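Local coordinates for adenosine kinase (Sinorhizobium meliloti, PDB 3UBO), which probably transfers a phosphate group from ATP to the 5'-hydroxyl of adenosine, at residues A[32-42]-A[122-133]. Sequence-based numbering, arbitrary orientation.
With ADN (adenosine), chain C.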
ATOM      1  N   ILE A  32      15.946  17.645  -1.628  1.00 53.66           N
ATOM      2  CA  ILE A  32      15.217  17.078  -0.513  1.00 54.31           C
ATOM      3  C   ILE A  32      16.203  16.749   0.602  1.00 57.32           C
ATOM      4  O   ILE A  32      17.308  16.248   0.328  1.00 54.83           O
ATOM      5  CB  ILE A  32      14.631  15.755  -0.909  1.00 54.37           C
ATOM      6  CG1 ILE A  32      13.826  15.893  -2.187  1.00 50.82           C
ATOM      7  CG2 ILE A  32      13.918  15.096   0.259  1.00 53.57           C
ATOM      8  CD1 ILE A  32      12.844  14.755  -2.463  1.00 48.96           C
ATOM      9  N   ILE A  33      15.826  17.005   1.862  1.00 58.09           N
ATOM     10  CA  ILE A  33      16.755  16.697   2.994  1.00 58.77           C
ATOM     11  C   ILE A  33      16.669  15.224   3.373  1.00 55.98           C
ATOM     12  O   ILE A  33      15.583  14.709   3.638  1.00 56.55           O
ATOM     13  CB  ILE A  33      16.507  17.623   4.244  1.00 58.16           C
ATOM     14  CG1 ILE A  33      16.329  19.063   3.760  1.00 54.74           C
ATOM     15  CG2 ILE A  33      17.624  17.458   5.358  1.00 48.87           C
ATOM     16  CD1 ILE A  33      16.118  19.967   4.868  1.00 58.85           C
ATOM     17  N   LYS A  34      17.788  14.520   3.337  1.00 55.30           N
ATOM     18  CA  LYS A  34      17.706  13.108   3.670  1.00 55.58           C
ATOM     19  C   LYS A  34      17.332  12.987   5.154  1.00 57.40           C
ATOM     20  O   LYS A  34      17.969  13.611   5.986  1.00 57.56           O
ATOM     21  CB  LYS A  34      19.024  12.428   3.395  1.00 53.20           C
ATOM     22  CG  LYS A  34      18.903  10.918   3.372  1.00 56.68           C
ATOM     23  CD  LYS A  34      20.185  10.192   3.088  1.00 52.28           C
ATOM     24  CE  LYS A  34      20.003   8.665   3.165  1.00 55.99           C
ATOM     25  NZ  LYS A  34      21.293   7.909   2.786  1.00 54.21           N
ATOM     26  N   GLY A  35      16.318  12.199   5.456  1.00 56.28           N
ATOM     27  CA  GLY A  35      15.968  11.892   6.817  1.00 54.57           C
ATOM     28  C   GLY A  35      14.896  12.765   7.397  1.00 58.34           C
ATOM     29  O   GLY A  35      14.197  12.375   8.303  1.00 57.74           O
ATOM     30  N   ALA A  36      14.764  13.952   6.851  1.00 58.04           N
ATOM     31  CA  ALA A  36      13.924  14.979   7.417  1.00 56.43           C
ATOM     32  C   ALA A  36      12.495  14.943   6.939  1.00 59.21           C
ATOM     33  O   ALA A  36      12.140  14.155   6.097  1.00 58.83           O
ATOM     34  CB  ALA A  36      14.516  16.307   7.093  1.00 56.99           C
HETATM   35  N   MSE A  37      11.682  15.829   7.477  1.00 55.15           N
HETATM   36  CA  MSE A  37      10.378  16.058   6.932  1.00 56.98           C
HETATM   37  C   MSE A  37      10.418  17.383   6.266  1.00 59.80           C
HETATM   38  O   MSE A  37      10.681  18.378   6.887  1.00 59.25           O
HETATM   39  CB  MSE A  37       9.334  16.188   7.993  1.00 57.73           C
HETATM   40  CG  MSE A  37       8.830  17.587   8.000  1.00 64.07           C
HETATM   41 SE   MSE A  37       7.152  17.813   7.254  1.00 75.57          SE
HETATM   42  CE  MSE A  37       6.530  19.011   8.507  1.00 58.99           C
ATOM     43  N   ASN A  38      10.204  17.357   4.954  1.00 59.39           N
ATOM     44  CA  ASN A  38      10.236  18.553   4.130  1.00 55.24           C
ATOM     45  C   ASN A  38       8.827  19.055   3.877  1.00 56.59           C
ATOM     46  O   ASN A  38       7.932  18.287   3.523  1.00 56.40           O
ATOM     47  CB  ASN A  38      10.942  18.272   2.803  1.00 54.36           C
ATOM     48  CG  ASN A  38      12.311  17.647   2.992  1.00 56.19           C
ATOM     49  OD1 ASN A  38      13.336  18.283   2.750  1.00 60.01           O
ATOM     50  ND2 ASN A  38      12.332  16.392   3.428  1.00 56.42           N
ATOM     51  N   LEU A  39       8.638  20.352   4.070  1.00 57.22           N
ATOM     52  CA  LEU A  39       7.354  20.951   3.951  1.00 56.04           C
ATOM     53  C   LEU A  39       7.242  21.561   2.603  1.00 55.65           C
ATOM     54  O   LEU A  39       8.095  22.295   2.187  1.00 55.32           O
ATOM     55  CB  LEU A  39       7.227  22.031   4.982  1.00 58.20           C
ATOM     56  CG  LEU A  39       6.629  21.584   6.289  1.00 57.60           C
ATOM     57  CD1 LEU A  39       6.884  22.653   7.247  1.00 55.72           C
ATOM     58  CD2 LEU A  39       5.176  21.345   6.141  1.00 55.34           C
ATOM     59  N   ILE A  40       6.160  21.250   1.933  1.00 52.93           N
ATOM     60  CA  ILE A  40       5.979  21.632   0.555  1.00 53.61           C
ATOM     61  C   ILE A  40       4.560  22.152   0.276  1.00 50.82           C
ATOM     62  O   ILE A  40       3.558  21.663   0.865  1.00 49.04           O
ATOM     63  CB  ILE A  40       6.245  20.386  -0.383  1.00 50.86           C
ATOM     64  CG1 ILE A  40       5.085  19.385  -0.306  1.00 50.09           C
ATOM     65  CG2 ILE A  40       7.525  19.792  -0.082  1.00 48.57           C
ATOM     66  CD1 ILE A  40       5.304  18.087  -1.041  1.00 48.16           C
ATOM     67  N   ASN A  41       4.465  23.099  -0.653  1.00 48.77           N
ATOM     68  CA  ASN A  41       3.130  23.487  -1.145  1.00 47.23           C
ATOM     69  C   ASN A  41       2.554  22.432  -2.070  1.00 47.21           C
ATOM     70  O   ASN A  41       3.181  21.419  -2.355  1.00 48.46           O
ATOM     71  CB  ASN A  41       3.149  24.843  -1.852  1.00 47.89           C
ATOM     72  CG  ASN A  41       4.151  24.894  -2.997  1.00 51.78           C
ATOM     73  OD1 ASN A  41       4.422  23.884  -3.670  1.00 50.87           O
ATOM     74  ND2 ASN A  41       4.745  26.065  -3.200  1.00 52.72           N
ATOM     75  N   ALA A  42       1.371  22.680  -2.576  1.00 46.23           N
ATOM     76  CA  ALA A  42       0.663  21.707  -3.400  1.00 48.97           C
ATOM     77  C   ALA A  42       1.283  21.459  -4.767  1.00 52.23           C
ATOM     78  O   ALA A  42       1.068  20.380  -5.335  1.00 50.02           O
ATOM     79  CB  ALA A  42      -0.820  22.117  -3.602  1.00 42.10           C
ATOM     80  N   THR A 122      15.497   5.391   0.860  1.00 50.22           N
ATOM     81  CA  THR A 122      16.748   4.983   0.249  1.00 50.48           C
ATOM     82  C   THR A 122      17.180   3.567   0.573  1.00 50.89           C
ATOM     83  O   THR A 122      16.475   2.836   1.265  1.00 53.04           O
ATOM     84  CB  THR A 122      17.858   6.010   0.487  1.00 53.18           C
ATOM     85  OG1 THR A 122      17.807   6.505   1.836  1.00 52.42           O
ATOM     86  CG2 THR A 122      17.654   7.156  -0.494  1.00 54.27           C
ATOM     87  N   GLU A 123      18.316   3.137   0.042  1.00 52.79           N
ATOM     88  CA  GLU A 123      18.678   1.702   0.167  1.00 52.39           C
ATOM     89  C   GLU A 123      18.901   1.340   1.654  1.00 51.13           C
ATOM     90  O   GLU A 123      18.609   0.237   2.092  1.00 47.23           O
ATOM     91  CB  GLU A 123      19.874   1.315  -0.726  1.00 51.83           C
ATOM     92  N   ASP A 124      19.343   2.335   2.427  1.00 52.10           N
ATOM     93  CA  ASP A 124      19.652   2.158   3.837  1.00 47.80           C
ATOM     94  C   ASP A 124      18.424   2.148   4.734  1.00 51.27           C
ATOM     95  O   ASP A 124      18.552   1.987   5.935  1.00 52.44           O
ATOM     96  CB  ASP A 124      20.671   3.212   4.303  1.00 46.21           C
ATOM     97  CG  ASP A 124      20.315   4.620   3.865  1.00 51.20           C
ATOM     98  OD1 ASP A 124      19.113   4.898   3.733  1.00 50.73           O
ATOM     99  OD2 ASP A 124      21.225   5.445   3.682  1.00 49.34           O
ATOM    100  N   GLY A 125      17.232   2.360   4.179  1.00 51.36           N
ATOM    101  CA  GLY A 125      16.030   2.225   4.970  1.00 49.34           C
ATOM    102  C   GLY A 125      15.732   3.573   5.560  1.00 52.11           C
ATOM    103  O   GLY A 125      14.705   3.740   6.234  1.00 52.92           O
ATOM    104  N   GLU A 126      16.598   4.546   5.296  1.00 50.82           N
ATOM    105  CA  GLU A 126      16.324   5.926   5.666  1.00 52.16           C
ATOM    106  C   GLU A 126      15.132   6.394   4.844  1.00 55.73           C
ATOM    107  O   GLU A 126      14.850   5.835   3.785  1.00 55.17           O
ATOM    108  CB  GLU A 126      17.539   6.811   5.394  1.00 54.49           C
ATOM    109  CG  GLU A 126      18.335   7.174   6.637  1.00 60.47           C
ATOM    110  CD  GLU A 126      17.513   7.070   7.906  1.00 63.85           C
ATOM    111  OE1 GLU A 126      16.651   7.945   8.132  1.00 60.66           O
ATOM    112  OE2 GLU A 126      17.728   6.112   8.678  1.00 58.08           O
ATOM    113  N   ARG A 127      14.425   7.411   5.325  1.00 54.47           N
ATOM    114  CA  ARG A 127      13.250   7.846   4.663  1.00 53.63           C
ATOM    115  C   ARG A 127      13.293   9.361   4.647  1.00 57.46           C
ATOM    116  O   ARG A 127      13.677   9.976   5.626  1.00 57.91           O
ATOM    117  CB  ARG A 127      12.007   7.259   5.352  1.00 54.92           C
ATOM    118  CG  ARG A 127      11.892   7.520   6.841  1.00 56.18           C
ATOM    119  CD  ARG A 127      11.195   8.849   7.067  1.00 60.46           C
ATOM    120  NE  ARG A 127      10.912   9.194   8.478  1.00 61.82           N
ATOM    121  CZ  ARG A 127      11.535  10.138   9.185  1.00 59.75           C
ATOM    122  NH1 ARG A 127      12.519  10.869   8.644  1.00 54.25           N
ATOM    123  NH2 ARG A 127      11.169  10.327  10.446  1.00 58.18           N
ATOM    124  N   SER A 128      12.932   9.965   3.512  1.00 58.60           N
ATOM    125  CA  SER A 128      12.952  11.435   3.357  1.00 55.77           C
ATOM    126  C   SER A 128      11.559  11.938   2.954  1.00 54.53           C
ATOM    127  O   SER A 128      10.983  11.490   1.946  1.00 54.18           O
ATOM    128  CB  SER A 128      14.047  11.892   2.379  1.00 54.26           C
ATOM    129  OG  SER A 128      15.303  11.442   2.825  1.00 54.02           O
HETATM  130  N   MSE A 129      10.977  12.810   3.775  1.00 52.90           N
HETATM  131  CA  MSE A 129       9.579  13.072   3.594  1.00 52.41           C
HETATM  132  C   MSE A 129       9.296  14.507   3.065  1.00 54.33           C
HETATM  133  O   MSE A 129      10.065  15.427   3.283  1.00 54.45           O
HETATM  134  CB  MSE A 129       8.819  12.755   4.864  1.00 53.97           C
HETATM  135  CG  MSE A 129       8.797  11.286   5.289  1.00 59.79           C
HETATM  136 SE   MSE A 129       8.026  11.002   7.149  1.00 74.76          SE
HETATM  137  CE  MSE A 129       9.308  12.333   7.950  1.00 60.99           C
ATOM    138  N   ASN A 130       8.195  14.670   2.353  1.00 51.73           N
ATOM    139  CA  ASN A 130       7.940  15.899   1.691  1.00 51.94           C
ATOM    140  C   ASN A 130       6.445  15.971   1.754  1.00 51.97           C
ATOM    141  O   ASN A 130       5.716  15.251   1.046  1.00 50.56           O
ATOM    142  CB  ASN A 130       8.419  15.820   0.241  1.00 53.69           C
ATOM    143  CG  ASN A 130       9.935  15.744   0.104  1.00 53.84           C
ATOM    144  OD1 ASN A 130      10.633  16.772   0.189  1.00 53.39           O
ATOM    145  ND2 ASN A 130      10.447  14.528  -0.174  1.00 50.65           N
ATOM    146  N   THR A 131       5.988  16.851   2.637  1.00 55.27           N
ATOM    147  CA  THR A 131       4.605  16.804   3.136  1.00 53.22           C
ATOM    148  C   THR A 131       3.917  18.053   2.802  1.00 50.43           C
ATOM    149  O   THR A 131       4.454  19.127   3.034  1.00 52.96           O
ATOM    150  CB  THR A 131       4.557  16.583   4.681  1.00 53.20           C
ATOM    151  OG1 THR A 131       5.178  15.319   4.970  1.00 55.15           O
ATOM    152  CG2 THR A 131       3.155  16.510   5.150  1.00 50.36           C
ATOM    153  N   TYR A 132       2.747  17.893   2.211  1.00 48.41           N
ATOM    154  CA  TYR A 132       1.891  19.003   1.893  1.00 48.55           C
ATOM    155  C   TYR A 132       0.721  18.895   2.890  1.00 50.32           C
ATOM    156  O   TYR A 132       0.020  17.877   2.927  1.00 50.30           O
ATOM    157  CB  TYR A 132       1.440  18.983   0.394  1.00 44.85           C
ATOM    158  CG  TYR A 132       0.136  19.748   0.132  1.00 48.17           C
ATOM    159  CD1 TYR A 132       0.069  21.142   0.297  1.00 47.09           C
ATOM    160  CD2 TYR A 132      -1.043  19.082  -0.220  1.00 47.78           C
ATOM    161  CE1 TYR A 132      -1.113  21.845   0.090  1.00 45.37           C
ATOM    162  CE2 TYR A 132      -2.201  19.768  -0.438  1.00 49.10           C
ATOM    163  CZ  TYR A 132      -2.248  21.168  -0.285  1.00 49.25           C
ATOM    164  OH  TYR A 132      -3.445  21.879  -0.485  1.00 50.39           O
ATOM    165  N   LEU A 133       0.484  19.951   3.671  1.00 49.98           N
ATOM    166  CA  LEU A 133      -0.437  19.846   4.798  1.00 49.83           C
ATOM    167  C   LEU A 133      -1.925  19.739   4.462  1.00 52.33           C
ATOM    168  O   LEU A 133      -2.695  19.209   5.261  1.00 51.83           O
ATOM    169  CB  LEU A 133      -0.151  20.952   5.791  1.00 48.28           C
ATOM    170  CG  LEU A 133       1.218  20.747   6.411  1.00 53.69           C
ATOM    171  CD1 LEU A 133       1.889  22.020   6.979  1.00 52.94           C
ATOM    172  CD2 LEU A 133       1.053  19.657   7.433  1.00 52.31           C
TER
HETATM  173  O5' ADN C 353       7.515   9.335  11.242  1.00 62.56           O
HETATM  174  C5' ADN C 353       6.634   8.458  10.445  1.00 59.20           C
HETATM  175  C4' ADN C 353       5.409   9.191   9.798  1.00 57.27           C
HETATM  176  O4' ADN C 353       5.584  10.609   9.696  1.00 60.11           O
HETATM  177  C3' ADN C 353       4.661   8.814   8.415  1.00 55.91           C
HETATM  178  O3' ADN C 353       3.798   7.716   8.239  1.00 58.64           O
HETATM  179  C2' ADN C 353       4.019  10.178   7.996  1.00 56.50           C
HETATM  180  O2' ADN C 353       2.615  10.141   7.661  1.00 55.59           O
HETATM  181  C1' ADN C 353       4.390  11.035   9.141  1.00 59.74           C
HETATM  182  N9  ADN C 353       4.577  12.457   8.723  1.00 61.81           N
HETATM  183  C8  ADN C 353       5.404  13.054   7.728  1.00 62.11           C
HETATM  184  N7  ADN C 353       5.326  14.469   7.825  1.00 59.29           N
HETATM  185  C5  ADN C 353       4.453  14.739   8.895  1.00 62.73           C
HETATM  186  C6  ADN C 353       3.968  15.955   9.451  1.00 61.53           C
HETATM  187  N6  ADN C 353       4.390  17.238   8.958  1.00 60.93           N
HETATM  188  N1  ADN C 353       3.062  15.870  10.570  1.00 61.70           N
HETATM  189  C2  ADN C 353       2.666  14.595  11.090  1.00 60.08           C
HETATM  190  N3  ADN C 353       3.126  13.362  10.566  1.00 58.33           N
HETATM  191  C4  ADN C 353       3.999  13.473   9.458  1.00 60.90           C
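Ile32 lays its CD1 and CG2 methyls across the amide of Asn130 at about a right angle, CD1 coming 3.3 Å from Asn130 ND2. Next, a type II turn runs from Ile33 to Ala36. On it Lys34 stretches out, CG anti to the backbone N (chi1 -165°), and its NZ reaches Asp124 OD2 on the syn side, a 2.6 Å salt bridge; Asp24 is a second anionic partner of the same NZ. Asp124 is itself fixed, because OD1 accepts from Thr122 OG1 and Glu126 N on opposite faces of its carboxylate, the latter closing an Asx turn. At Gly35 the backbone N donates to Ser128 OG (2.9 Å), just before regular strand pairing begins.

Strand 37-39 then runs parallel to 127-132 as an edge strand of the mixed five-stranded sheet. Met129 N meets Ala36 O at 2.9 Å, Asn38 N returns to Met129 O, and Thr131 N binds Asn38 O. Selenomethionines Met37 and Met129 share the adenosine face with Thr131: Met37 CB touches Met129 CE at 3.9 Å, while that same CE covers one face of the Arg127 guanidinium. On the sheet face turned from the adenosine, the amides of Asn38 and Asn130 run alongside each other, planes 29° apart; Asn38 OD1 accepts from Ile33 N, tying turn to strand. Leu39 CD2 meets Leu133 CD1 at 3.5 Å, and Ile40 N binds Thr131 O. Beyond Asn41, the N-cap of helix 42-50, Ala42 CB sits over one face of the Tyr132 ring in a CH-pi contact.

The pairing places Met129 and Thr131 on one face, beside the purine: Met129 SE, selenium replacing sulfur, lies against adenosine C8, and Thr131 OG1 stands 3.0 Å from adenosine N7. The base thus meets a methionine-type side chain beside a hydroxyl probably positioned by its hydrogen bond to Ser117.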